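Local coordinates for membrane-bound lytic murein transglycosylase (PDB 2PNW), which probably cleaves the glycosidic bond between N-acetylmuramic acid and N-acetylglucosamine in peptidoglycan, leaving a 1,6-anhydromuramoyl end, at residues E126-D131 and G146-E151; D137-S142 and I153-D158; S233-R238 and A345-G350; I274-V279 and A322-S327; A288-I293 and A328-A333. One frame throughout, in Å; residues are numbered along the deposited sequence.

Interaction 1. Residues E126-D131 and G146-E151; sequences ELVDID and GKADEE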
# COMPACT_ATOMS: atom_id res chain seq x y z
N GLU A 126 6.13 -22.85 -8.11
CA GLU A 126 5.90 -22.78 -9.56
C GLU A 126 5.43 -21.40 -9.99
O GLU A 126 5.21 -21.18 -11.17
CB GLU A 126 4.94 -23.89 -10.05
CG GLU A 126 3.44 -23.68 -9.68
CD GLU A 126 3.05 -24.19 -8.27
OE1 GLU A 126 3.93 -24.51 -7.42
OE2 GLU A 126 1.82 -24.25 -8.00
N LEU A 127 5.23 -20.49 -9.04
CA LEU A 127 4.79 -19.14 -9.36
C LEU A 127 6.04 -18.31 -9.61
O LEU A 127 6.66 -17.76 -8.68
CB LEU A 127 3.94 -18.52 -8.25
CG LEU A 127 3.36 -17.11 -8.55
CD1 LEU A 127 2.31 -17.17 -9.69
CD2 LEU A 127 2.72 -16.59 -7.27
N VAL A 128 6.43 -18.23 -10.88
CA VAL A 128 7.70 -17.60 -11.26
C VAL A 128 7.49 -16.16 -11.72
O VAL A 128 6.44 -15.81 -12.26
CB VAL A 128 8.42 -18.42 -12.35
CG1 VAL A 128 8.79 -19.79 -11.81
CG2 VAL A 128 7.51 -18.53 -13.67
N ASP A 129 8.48 -15.32 -11.44
CA ASP A 129 8.57 -14.00 -12.05
C ASP A 129 8.75 -14.12 -13.56
O ASP A 129 9.44 -15.04 -14.07
CB ASP A 129 9.73 -13.19 -11.45
CG ASP A 129 9.66 -13.14 -9.94
OD1 ASP A 129 9.03 -12.23 -9.40
OD2 ASP A 129 10.15 -14.10 -9.30
N ILE A 130 8.15 -13.16 -14.27
CA ILE A 130 8.22 -13.15 -15.74
C ILE A 130 9.04 -11.98 -16.24
O ILE A 130 8.84 -10.85 -15.82
CB ILE A 130 6.80 -13.05 -16.36
CG1 ILE A 130 5.91 -14.22 -15.90
CG2 ILE A 130 6.85 -12.96 -17.93
CD1 ILE A 130 6.31 -15.60 -16.46
N ASP A 131 9.94 -12.24 -17.18
CA ASP A 131 10.61 -11.15 -17.91
C ASP A 131 10.95 -11.64 -19.31
O ASP A 131 10.50 -12.70 -19.72
CB ASP A 131 11.86 -10.65 -17.16
CG ASP A 131 12.90 -11.74 -16.93
OD1 ASP A 131 12.87 -12.78 -17.62
OD2 ASP A 131 13.73 -11.57 -16.00
N GLY A 146 3.82 -15.97 -13.60
CA GLY A 146 3.22 -17.05 -14.38
C GLY A 146 3.46 -18.37 -13.70
O GLY A 146 4.14 -18.44 -12.67
N LYS A 147 2.89 -19.43 -14.26
CA LYS A 147 3.03 -20.77 -13.72
C LYS A 147 4.07 -21.56 -14.53
O LYS A 147 3.94 -21.69 -15.75
CB LYS A 147 1.67 -21.49 -13.76
CG LYS A 147 1.70 -22.94 -13.38
CD LYS A 147 0.29 -23.50 -13.39
CE LYS A 147 0.28 -25.00 -13.67
NZ LYS A 147 0.45 -25.76 -12.42
N ALA A 148 5.13 -22.03 -13.86
CA ALA A 148 6.15 -22.84 -14.53
C ALA A 148 5.66 -24.28 -14.55
O ALA A 148 5.34 -24.84 -13.51
CB ALA A 148 7.51 -22.74 -13.78
N ASP A 149 5.58 -24.88 -15.72
CA ASP A 149 5.14 -26.28 -15.82
C ASP A 149 6.05 -27.02 -16.80
O ASP A 149 6.99 -26.43 -17.30
CB ASP A 149 3.67 -26.33 -16.27
CG ASP A 149 3.38 -25.38 -17.41
OD1 ASP A 149 4.23 -25.27 -18.32
OD2 ASP A 149 2.31 -24.72 -17.41
N GLU A 150 5.77 -28.29 -17.07
CA GLU A 150 6.55 -29.09 -18.03
C GLU A 150 6.46 -28.49 -19.43
O GLU A 150 7.35 -28.66 -20.25
CB GLU A 150 6.03 -30.52 -18.10
CG GLU A 150 5.99 -31.25 -16.77
CD GLU A 150 5.51 -32.68 -16.90
OE1 GLU A 150 5.17 -33.29 -15.86
OE2 GLU A 150 5.47 -33.19 -18.06
N GLU A 151 5.35 -27.80 -19.71
CA GLU A 151 5.07 -27.24 -21.03
C GLU A 151 5.64 -25.84 -21.24
O GLU A 151 5.34 -25.20 -22.25
CB GLU A 151 3.55 -27.27 -21.31
CG GLU A 151 2.70 -27.59 -20.06
CD GLU A 151 1.21 -27.22 -20.20
OE1 GLU A 151 0.89 -26.03 -20.45
OE2 GLU A 151 0.36 -28.13 -20.02
O HOH W 1 -0.23 -24.73 -9.78

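Interaction 2. Residues D137-S142 and I153-D158; sequences DGFDPS and ISYFPD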
# COMPACT_ATOMS: atom_id res chain seq x y z
N ASP A 137 5.71 -16.87 -26.04
CA ASP A 137 5.10 -16.21 -27.18
C ASP A 137 3.60 -16.02 -26.92
O ASP A 137 2.92 -16.97 -26.53
CB ASP A 137 5.31 -17.06 -28.43
CG ASP A 137 6.73 -16.97 -28.97
OD1 ASP A 137 7.55 -16.20 -28.40
OD2 ASP A 137 7.02 -17.65 -29.98
N GLY A 138 3.15 -14.79 -27.10
CA GLY A 138 1.73 -14.44 -26.93
C GLY A 138 1.28 -14.14 -25.50
O GLY A 138 0.13 -13.73 -25.29
N PHE A 139 2.17 -14.31 -24.53
CA PHE A 139 1.85 -14.00 -23.11
C PHE A 139 1.60 -12.52 -22.94
O PHE A 139 2.27 -11.69 -23.56
CB PHE A 139 3.03 -14.43 -22.21
CG PHE A 139 2.63 -14.90 -20.83
CD1 PHE A 139 1.95 -16.12 -20.67
CD2 PHE A 139 2.98 -14.17 -19.70
CE1 PHE A 139 1.62 -16.59 -19.37
CE2 PHE A 139 2.65 -14.65 -18.40
CZ PHE A 139 1.97 -15.86 -18.25
N ASP A 140 0.60 -12.16 -22.12
CA ASP A 140 0.26 -10.77 -21.86
C ASP A 140 1.46 -10.05 -21.22
O ASP A 140 1.87 -10.41 -20.11
CB ASP A 140 -0.96 -10.75 -20.93
CG ASP A 140 -1.46 -9.37 -20.61
OD1 ASP A 140 -0.71 -8.38 -20.71
OD2 ASP A 140 -2.62 -9.27 -20.19
N PRO A 141 2.06 -9.06 -21.92
CA PRO A 141 3.29 -8.47 -21.35
C PRO A 141 3.09 -7.64 -20.06
O PRO A 141 4.06 -7.26 -19.42
CB PRO A 141 3.81 -7.60 -22.51
CG PRO A 141 2.52 -7.19 -23.26
CD PRO A 141 1.71 -8.47 -23.22
N SER A 142 1.84 -7.40 -19.66
CA SER A 142 1.57 -6.78 -18.38
C SER A 142 1.66 -7.77 -17.21
O SER A 142 1.66 -7.33 -16.09
CB SER A 142 0.22 -6.03 -18.36
OG SER A 142 -0.86 -6.95 -18.52
N ILE A 153 5.70 -22.02 -19.72
CA ILE A 153 5.02 -21.15 -18.76
C ILE A 153 3.58 -20.94 -19.20
O ILE A 153 3.34 -20.78 -20.40
CB ILE A 153 5.74 -19.82 -18.62
CG1 ILE A 153 7.04 -20.03 -17.79
CG2 ILE A 153 4.85 -18.74 -17.98
CD1 ILE A 153 7.76 -18.78 -17.49
N SER A 154 2.66 -20.95 -18.24
CA SER A 154 1.25 -20.68 -18.52
C SER A 154 0.70 -19.67 -17.50
O SER A 154 1.43 -19.24 -16.59
CB SER A 154 0.48 -22.00 -18.57
OG SER A 154 0.49 -22.65 -17.31
N TYR A 155 -0.55 -19.26 -17.64
CA TYR A 155 -1.13 -18.36 -16.63
C TYR A 155 -1.39 -19.12 -15.32
O TYR A 155 -1.85 -20.28 -15.34
CB TYR A 155 -2.45 -17.75 -17.17
CG TYR A 155 -2.18 -16.75 -18.28
CD1 TYR A 155 -1.62 -15.51 -18.00
CD2 TYR A 155 -2.45 -17.09 -19.61
CE1 TYR A 155 -1.34 -14.60 -19.02
CE2 TYR A 155 -2.17 -16.20 -20.65
CZ TYR A 155 -1.62 -14.96 -20.33
OH TYR A 155 -1.37 -14.08 -21.33
N PHE A 156 -1.13 -18.46 -14.18
CA PHE A 156 -1.39 -19.08 -12.89
C PHE A 156 -2.91 -19.05 -12.67
O PHE A 156 -3.58 -18.12 -13.14
CB PHE A 156 -0.64 -18.35 -11.77
CG PHE A 156 -0.53 -19.16 -10.52
CD1 PHE A 156 0.48 -20.11 -10.37
CD2 PHE A 156 -1.52 -19.05 -9.52
CE1 PHE A 156 0.55 -20.89 -9.19
CE2 PHE A 156 -1.47 -19.83 -8.38
CZ PHE A 156 -0.44 -20.74 -8.21
N PRO A 157 -3.47 -20.08 -12.00
CA PRO A 157 -4.90 -20.06 -11.65
C PRO A 157 -5.36 -18.74 -10.99
O PRO A 157 -4.54 -18.04 -10.38
CB PRO A 157 -5.00 -21.21 -10.65
CG PRO A 157 -4.00 -22.18 -11.13
CD PRO A 157 -2.82 -21.34 -11.54
N ASP A 158 -6.64 -18.40 -11.11
CA ASP A 158 -7.16 -17.17 -10.51
C ASP A 158 -7.74 -17.41 -9.11
O ASP A 158 -7.73 -18.53 -8.64
CB ASP A 158 -8.21 -16.47 -11.43
CG ASP A 158 -9.46 -17.30 -11.65
OD1 ASP A 158 -9.63 -18.39 -11.04
OD2 ASP A 158 -10.31 -16.84 -12.43
O HOH W 2 -2.67 -14.33 -23.50

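Interaction 3. Residues S233-R238 and A345-G350; sequences SMQTIR and AGELAG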
# COMPACT_ATOMS: atom_id res chain seq x y z
N SER A 233 -18.27 2.85 1.61
CA SER A 233 -17.06 2.79 2.45
C SER A 233 -16.71 1.32 2.65
O SER A 233 -17.54 0.45 2.33
CB SER A 233 -17.36 3.39 3.82
OG SER A 233 -18.43 2.69 4.44
N MET A 234 -15.53 1.01 3.20
CA MET A 234 -15.22 -0.38 3.57
C MET A 234 -16.37 -0.97 4.40
O MET A 234 -16.77 -2.13 4.21
CB MET A 234 -13.90 -0.48 4.36
CG MET A 234 -13.71 -1.84 5.02
SD MET A 234 -12.13 -2.18 5.87
CE MET A 234 -12.50 -1.98 7.59
N GLN A 235 -16.89 -0.17 5.33
CA GLN A 235 -17.95 -0.62 6.24
C GLN A 235 -19.24 -1.02 5.50
O GLN A 235 -19.81 -2.06 5.78
CB GLN A 235 -18.26 0.47 7.30
CG GLN A 235 -17.19 0.64 8.38
CD GLN A 235 -16.12 1.69 8.05
OE1 GLN A 235 -15.86 2.01 6.88
NE2 GLN A 235 -15.49 2.24 9.10
N THR A 236 -19.68 -0.20 4.55
CA THR A 236 -20.92 -0.55 3.83
C THR A 236 -20.74 -1.73 2.87
O THR A 236 -21.67 -2.51 2.64
CB THR A 236 -21.55 0.64 3.09
OG1 THR A 236 -20.71 1.06 2.01
CG2 THR A 236 -21.74 1.81 4.06
N ILE A 237 -19.53 -1.86 2.32
CA ILE A 237 -19.21 -3.01 1.48
C ILE A 237 -19.25 -4.30 2.32
O ILE A 237 -19.87 -5.29 1.93
CB ILE A 237 -17.82 -2.84 0.78
CG1 ILE A 237 -17.86 -1.69 -0.25
CG2 ILE A 237 -17.40 -4.15 0.08
CD1 ILE A 237 -16.42 -1.26 -0.76
N ARG A 238 -18.61 -4.27 3.49
CA ARG A 238 -18.62 -5.42 4.38
C ARG A 238 -20.06 -5.75 4.85
O ARG A 238 -20.44 -6.91 4.93
CB ARG A 238 -17.75 -5.14 5.59
CG ARG A 238 -16.23 -5.25 5.34
CD ARG A 238 -15.52 -4.88 6.67
NE ARG A 238 -14.05 -4.89 6.61
CZ ARG A 238 -13.29 -5.97 6.81
NH1 ARG A 238 -13.84 -7.15 7.03
NH2 ARG A 238 -11.96 -5.85 6.82
N ALA A 345 -7.82 1.28 13.59
CA ALA A 345 -7.14 1.77 12.39
C ALA A 345 -7.99 1.50 11.16
O ALA A 345 -8.11 2.34 10.27
CB ALA A 345 -5.75 1.11 12.23
N GLY A 346 -8.59 0.31 11.12
CA GLY A 346 -9.48 -0.06 10.00
C GLY A 346 -10.73 0.79 9.91
O GLY A 346 -11.17 1.20 8.84
N GLU A 347 -11.31 1.07 11.07
CA GLU A 347 -12.52 1.90 11.09
C GLU A 347 -12.19 3.29 10.55
O GLU A 347 -12.95 3.83 9.75
CB GLU A 347 -13.11 1.96 12.51
CG GLU A 347 -13.68 0.61 12.98
CD GLU A 347 -14.66 0.00 11.99
OE1 GLU A 347 -15.74 0.57 11.80
OE2 GLU A 347 -14.34 -1.04 11.38
N LEU A 348 -11.04 3.83 10.95
CA LEU A 348 -10.58 5.14 10.48
C LEU A 348 -10.34 5.15 8.99
O LEU A 348 -10.74 6.09 8.28
CB LEU A 348 -9.31 5.53 11.22
CG LEU A 348 -9.44 5.91 12.70
CD1 LEU A 348 -8.06 6.15 13.26
CD2 LEU A 348 -10.33 7.14 12.88
N ALA A 349 -9.69 4.11 8.49
CA ALA A 349 -9.33 4.03 7.08
C ALA A 349 -10.55 3.89 6.18
O ALA A 349 -10.57 4.40 5.05
CB ALA A 349 -8.37 2.84 6.86
N GLY A 350 -11.57 3.17 6.68
CA GLY A 350 -12.68 2.69 5.85
C GLY A 350 -13.51 3.77 5.15
O GLY A 350 -14.13 3.50 4.11

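Interaction 4. Residues I274-V279 and A322-S327; sequences IAAAKV and ALDTGS. With SO4 (sulfate ion), chain B.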
# COMPACT_ATOMS: atom_id res chain seq x y z
N ILE A 274 6.04 -4.42 6.77
CA ILE A 274 6.99 -4.12 5.69
C ILE A 274 6.13 -4.04 4.44
O ILE A 274 5.20 -4.86 4.29
CB ILE A 274 8.02 -5.29 5.53
CG1 ILE A 274 8.79 -5.56 6.83
CG2 ILE A 274 8.96 -5.06 4.32
CD1 ILE A 274 9.44 -4.34 7.42
N ALA A 275 6.41 -3.09 3.56
CA ALA A 275 5.65 -2.99 2.31
C ALA A 275 6.58 -2.78 1.11
O ALA A 275 7.72 -3.27 1.11
CB ALA A 275 4.56 -1.92 2.40
N ALA A 276 6.10 -2.07 0.09
CA ALA A 276 6.80 -2.11 -1.21
C ALA A 276 8.16 -1.40 -1.18
O ALA A 276 9.05 -1.74 -1.96
CB ALA A 276 5.89 -1.54 -2.34
N ALA A 277 8.33 -0.44 -0.28
CA ALA A 277 9.64 0.23 -0.10
C ALA A 277 10.58 -0.57 0.83
O ALA A 277 11.69 -0.12 1.14
CB ALA A 277 9.45 1.66 0.40
N LYS A 278 10.14 -1.76 1.23
CA LYS A 278 10.94 -2.73 1.98
C LYS A 278 11.32 -2.31 3.40
O LYS A 278 12.22 -2.89 4.00
CB LYS A 278 12.21 -3.14 1.18
CG LYS A 278 11.94 -3.53 -0.27
CD LYS A 278 10.94 -4.69 -0.33
CE LYS A 278 11.10 -5.54 -1.59
NZ LYS A 278 11.33 -4.71 -2.78
N VAL A 279 10.60 -1.31 3.93
CA VAL A 279 10.78 -0.82 5.31
C VAL A 279 9.42 -0.80 6.03
O VAL A 279 8.36 -0.80 5.36
CB VAL A 279 11.44 0.57 5.35
CG1 VAL A 279 12.85 0.56 4.69
CG2 VAL A 279 10.56 1.63 4.70
N ALA A 322 6.58 8.36 0.97
CA ALA A 322 6.03 7.36 0.03
C ALA A 322 6.67 6.02 0.30
O ALA A 322 7.82 5.79 -0.08
CB ALA A 322 6.32 7.80 -1.41
N LEU A 323 5.96 5.13 0.99
CA LEU A 323 6.58 3.88 1.45
C LEU A 323 5.85 2.63 0.94
O LEU A 323 6.18 1.52 1.33
CB LEU A 323 6.64 3.87 2.99
CG LEU A 323 7.63 4.90 3.58
CD1 LEU A 323 7.47 4.87 5.08
CD2 LEU A 323 9.07 4.58 3.17
N ASP A 324 4.86 2.82 0.06
CA ASP A 324 4.13 1.65 -0.45
C ASP A 324 3.48 1.97 -1.79
O ASP A 324 3.54 3.10 -2.25
CB ASP A 324 3.05 1.20 0.57
CG ASP A 324 2.59 -0.26 0.37
OD1 ASP A 324 3.21 -1.04 -0.43
OD2 ASP A 324 1.60 -0.63 1.03
N THR A 325 2.89 0.97 -2.41
CA THR A 325 2.12 1.19 -3.64
C THR A 325 0.93 0.23 -3.60
O THR A 325 0.83 -0.59 -2.68
CB THR A 325 3.00 1.02 -4.93
OG1 THR A 325 2.27 1.42 -6.10
CG2 THR A 325 3.49 -0.44 -5.09
N GLY A 326 0.01 0.38 -4.54
CA GLY A 326 -1.13 -0.53 -4.64
C GLY A 326 -1.68 -0.45 -6.04
O GLY A 326 -1.53 0.59 -6.71
N SER A 327 -2.29 -1.54 -6.49
CA SER A 327 -2.94 -1.57 -7.82
C SER A 327 -3.98 -0.47 -8.02
O SER A 327 -4.13 0.05 -9.11
CB SER A 327 -3.61 -2.94 -8.05
OG SER A 327 -2.66 -3.91 -8.43
S SO4 B . 11.11 -5.50 -5.81
O1 SO4 B . 10.35 -6.62 -5.24
O2 SO4 B . 12.21 -5.15 -4.91
O3 SO4 B . 11.66 -5.90 -7.11
O4 SO4 B . 10.24 -4.33 -5.97
O HOH W 3 7.68 -0.26 2.89

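Interaction 5. Residues A288-I293 and A328-A333; sequences AVDRLI and AIVGPA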
# COMPACT_ATOMS: atom_id res chain seq x y z
N ALA A 288 0.96 5.42 0.27
CA ALA A 288 1.16 4.56 -0.90
C ALA A 288 0.91 5.44 -2.10
O ALA A 288 0.02 6.31 -2.07
CB ALA A 288 0.23 3.36 -0.89
N VAL A 289 1.74 5.27 -3.13
CA VAL A 289 1.72 6.16 -4.30
C VAL A 289 1.76 5.30 -5.56
O VAL A 289 1.96 4.09 -5.49
CB VAL A 289 2.94 7.12 -4.29
CG1 VAL A 289 2.90 8.00 -3.03
CG2 VAL A 289 4.27 6.30 -4.35
N ASP A 290 1.60 5.95 -6.71
CA ASP A 290 1.69 5.27 -8.00
C ASP A 290 3.14 4.88 -8.28
O ASP A 290 4.00 5.75 -8.40
CB ASP A 290 1.18 6.23 -9.11
CG ASP A 290 1.07 5.56 -10.48
OD1 ASP A 290 1.92 4.72 -10.81
OD2 ASP A 290 0.13 5.91 -11.24
N ARG A 291 3.40 3.58 -8.39
CA ARG A 291 4.77 3.07 -8.54
C ARG A 291 5.39 3.40 -9.90
O ARG A 291 6.60 3.40 -10.03
CB ARG A 291 4.86 1.56 -8.29
CG ARG A 291 4.04 0.72 -9.24
CD ARG A 291 4.33 -0.78 -9.03
NE ARG A 291 5.60 -1.16 -9.64
CZ ARG A 291 5.75 -1.55 -10.90
NH1 ARG A 291 4.71 -1.64 -11.72
NH2 ARG A 291 6.96 -1.87 -11.35
N LEU A 292 4.57 3.67 -10.91
CA LEU A 292 5.12 4.05 -12.21
C LEU A 292 5.62 5.49 -12.21
O LEU A 292 6.62 5.80 -12.84
CB LEU A 292 4.11 3.82 -13.35
CG LEU A 292 3.66 2.37 -13.60
CD1 LEU A 292 2.63 2.36 -14.75
CD2 LEU A 292 4.83 1.48 -13.96
N ILE A 293 4.93 6.35 -11.48
CA ILE A 293 5.17 7.78 -11.53
C ILE A 293 6.19 8.22 -10.48
O ILE A 293 7.05 9.06 -10.76
CB ILE A 293 3.85 8.55 -11.35
CG1 ILE A 293 2.93 8.32 -12.55
CG2 ILE A 293 4.10 10.07 -11.20
CD1 ILE A 293 1.57 8.84 -12.35
N ALA A 328 -4.70 -0.13 -6.96
CA ALA A 328 -5.75 0.87 -7.09
C ALA A 328 -5.20 2.30 -7.09
O ALA A 328 -5.95 3.26 -7.34
CB ALA A 328 -6.79 0.69 -5.98
N ILE A 329 -3.90 2.46 -6.82
CA ILE A 329 -3.29 3.79 -6.66
C ILE A 329 -2.63 4.24 -7.95
O ILE A 329 -1.45 3.95 -8.22
CB ILE A 329 -2.27 3.84 -5.48
CG1 ILE A 329 -2.82 3.10 -4.24
CG2 ILE A 329 -1.88 5.28 -5.16
CD1 ILE A 329 -4.18 3.61 -3.72
N VAL A 330 -3.41 4.96 -8.76
CA VAL A 330 -2.98 5.32 -10.11
C VAL A 330 -3.17 6.81 -10.29
O VAL A 330 -4.25 7.33 -10.02
CB VAL A 330 -3.81 4.52 -11.19
CG1 VAL A 330 -3.39 4.91 -12.60
CG2 VAL A 330 -3.61 3.01 -10.99
N GLY A 331 -2.14 7.48 -10.77
CA GLY A 331 -2.18 8.92 -10.94
C GLY A 331 -1.10 9.64 -10.15
O GLY A 331 -0.68 9.15 -9.09
N PRO A 332 -0.65 10.81 -10.66
CA PRO A 332 0.43 11.57 -10.02
C PRO A 332 0.05 12.14 -8.67
O PRO A 332 0.93 12.33 -7.84
CB PRO A 332 0.71 12.70 -11.02
CG PRO A 332 -0.62 12.87 -11.77
CD PRO A 332 -1.11 11.45 -11.91
N ALA A 333 -1.23 12.45 -8.46
CA ALA A 333 -1.68 12.98 -7.18
C ALA A 333 -2.73 12.09 -6.53
O ALA A 333 -3.74 12.58 -6.01
CB ALA A 333 -2.16 14.43 -7.32
O HOH W 4 0.72 8.65 -6.73
O HOH W 5 0.43 1.94 -8.55

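Interaction 1. Residues E126-D131 and G146-E151
A148 N gives the straightest of three backbone bonds between these strands, to E126 O at 2.8 Å with an N-H...O angle of 169°. V128 and G146 face each other as an antiparallel hydrogen-bonded pair: V128 N donates to G146 O and G146 N returns a bond to V128 O, both at 2.9 Å. Next to it L127 and K147 make a non-hydrogen-bonded pair. Beyond the strand pairing, a water donates to E126 OE2 at 2.8 Å and accepts from K147 NZ at 2.9 Å, joining two opposite charges that do not meet directly. The other oxygen, E126 OE1, makes a salt bridge with R170. A chi1 of 73° and a bend at chi2 carry E126 CG across K147 CG, 4.2 Å away.

V128 CG1 rests on A148 CB at 3.8 Å. Past the strand's end, I130 lays CG1 alongside G146 N at 3.6 Å, where the glycine has no side chain to intervene. L127 and K147 point to the sheet face opposite V128 and touch F156. Despite the antiparallel pairing, the short strand axes make an angle of 112°, a strong twist. This is the first pairing of a three-stranded antiparallel meander in the MltA-specific insert domain.

Interaction 2. Residues D137-S142 and I153-D158
Y155 OH is gripped twice. D140 N, lying at the edge of the tyrosine ring near its plane, donates to it at 2.9 Å, and a water sits 2.5 Å from Y155 OH and also reaches G138 O, though weakly. The backbone just before and just after F139 is therefore tied to the tip of the tyrosine, by one direct bond and one water link.

Between those two ties the F139 ring lies flat along Y155 in an offset stack, centroids 4.2 Å apart and planes at 10°. The overlap is not symmetrical: F139 CE1 sits over the middle of the tyrosine ring, whereas Y155 CE1 stands near the rim of the phenylalanine, the two atoms being 3.6 Å apart. The side chains run past each other in opposite directions, F139 CG lying near Y155 OH and F139 CE1 near Y155 CG. Y155 N meets the phenylalanine at its edge, in plane, and I153 CG2 approaches F139 CZ obliquely at 4.1 Å.

D140 folds back on its own loop. Its CG is anti to the backbone N (chi1 -178°), which lets OD1 accept from S142 N at 2.9 Å and from S142 OG at 2.6 Å, both from the same face of the carboxylate. The first of these bonds closes an Asx turn. Y143 adds an edge-to-face contact to Y155, and I153 also packs on V128 and I130. The arrangement is a long loop between two strands, pinned by an offset aromatic stack to the residue that follows strand 152-154, the last of the small antiparallel sheet in the insert domain.

Interaction 3. Residues S233-R238 and A345-G350
Q235 spends both amide hydrogens on E347. One N-H of Q235 NE2 goes to E347 O at 3.1 Å, in the carbonyl plane and on a lone pair; the other goes to E347 OE1 at 3.2 Å. That second bond comes down on the carboxylate from above, 69° out of its plane, with amide and carboxylate turned 85° to each other. The glutamate reaches it by bending at chi2, which folds its end back toward the glutamine. On the other side of the amide, Q235 OE1 lies 3.4 Å from G350 CA, close packing that the missing side chain allows.

M234 N, in the first turn of its helix, has no carbonyl of its own helix to bond, and G350 O takes its proton at 3.0 Å. The neighbouring N-terminal groups are satisfied by a capping box: T236 N donates to S233 OG at 3.2 Å, and S233 N to T236 OG1 at 3.1 Å. Thus an N-capped helix of the MltA-specific insert domain is set against a helix belonging to the 3D domain, whose clan is that of the double-psi beta-barrels. The two helix segments are almost perpendicular, at 100°.

M234 CB packs on G350 CA at 3.7 Å, and S233 CB touches G350 O, 3.2 Å away. R238 NE gives a weak bond to M234 SD, while the rest of the guanidinium is held by a salt bridge to D182 and a cation-pi contact with F185.

Interaction 4. Residues I274-V279 and A322-S327
A type I turn from A275 to K278 lays its middle residues against L323 and D324 of strand 316-324, A276 CA being 4.7 Å from D324 CA and A277 CA 5.0 Å from L323 CA. A277 N makes a weak bond to L323 O, and a water does more to join the two backbones: it donates to L323 O at 2.8 Å and to V279 O at 2.6 Å, while A275 N and A277 N give it weak bonds.

The main side-chain tie is D324. A chi1 of -160° turns its carboxylate up to the turn, where A276 N donates to OD1 at 3.1 Å. The donor stands above the carboxylate, 51° out of its plane, and T325 N adds a weak bond to the same oxygen. A275 CB presses close, 3.3 Å from D324 CG, and A276 CB meets T325 CG2. Beside this, the side chains of V279 and L323 cross at about a right angle, V279 CG2 touching L323 CD2 at 3.6 Å, and A277 CB packs near the same leucine methyl.

K278 leaves the backbone away from the strand, and its bent chain brings NZ to a sulfate, probably from the crystallisation liquor, that K43 and R46 also bind; the modelled lysine-sulfate distance is too short to be trusted in detail.

Helix 28-39 packs against this corner, with T34 and H38 on V279 and I35 on L323. L323 and D324 bond through their backbones to L287 and V289, and T325 OG1 bonds to V289 O, so the turn sits over L323 and D324, beside strand 286-288.

Interaction 5. Residues A288-I293 and A328-A333
The D290 carboxylate is held at both oxygens. G331 N donates to OD2 on its anti lone pair, 2.8 Å away and nearly straight at 170°. L292 N reaches OD1 at 2.9 Å, almost along the C-O direction, closing an Asx turn. Over one face of the carboxylate stands I329 O, 3.7 Å from D290 CG. A second flat group, the peptide joining G331 to P332, has I293 CD1 over its face, with P332 N only 3.4 Å from that methyl. The extended first torsion of D290, -173°, sends the carboxylate across to the other loop while leaving OD1 beside its own chain. Gripped from two loops, the group has little room to rotate.

Two waters lace the backbones together. One accepts from D290 N at 2.8 Å and donates to G331 O at 2.8 Å; the other donates to I329 O at 2.8 Å and takes a weak bond from R291 N. Apolar contacts flank this polar middle: I329 CG2 lies on the backbone at V289 C, 3.7 Å away, and I293 CD1 continues onto P332 CD. G331 has a positive phi of 121°, a backbone shape that a side chain would not easily accept.

The segments follow strand 286-288 and precede strand 334-341, in a 3D domain whose core is probably a double-psi-type barrel. A288 pairs with D336 at the start of strand 334-341, I329 packs on R334 and D336, and P332 rests on I88 of strand 83-89, while its carbonyl accepts from H294.

In the fold
From the N terminus, the first contacts come in the insert domain. Interaction 1 closes the loop between strands 127-129 and 145-149; interaction 2 starts inside that loop and ends beyond it, so the two cross and together bind loop and three-stranded sheet into one unit, touching through K147 and S154. Interaction 3 then closes a loop of more than a hundred residues, bringing a helix of the insert domain to one of the 3D domain. Nested inside it are interactions 4 and 5, which cross each other and touch where T325 and D324 meet V289. Interaction 4 sets the loop before strand 286-288 on strand 316-324; interaction 5 joins the loop after 286-288 to the one before 334-341.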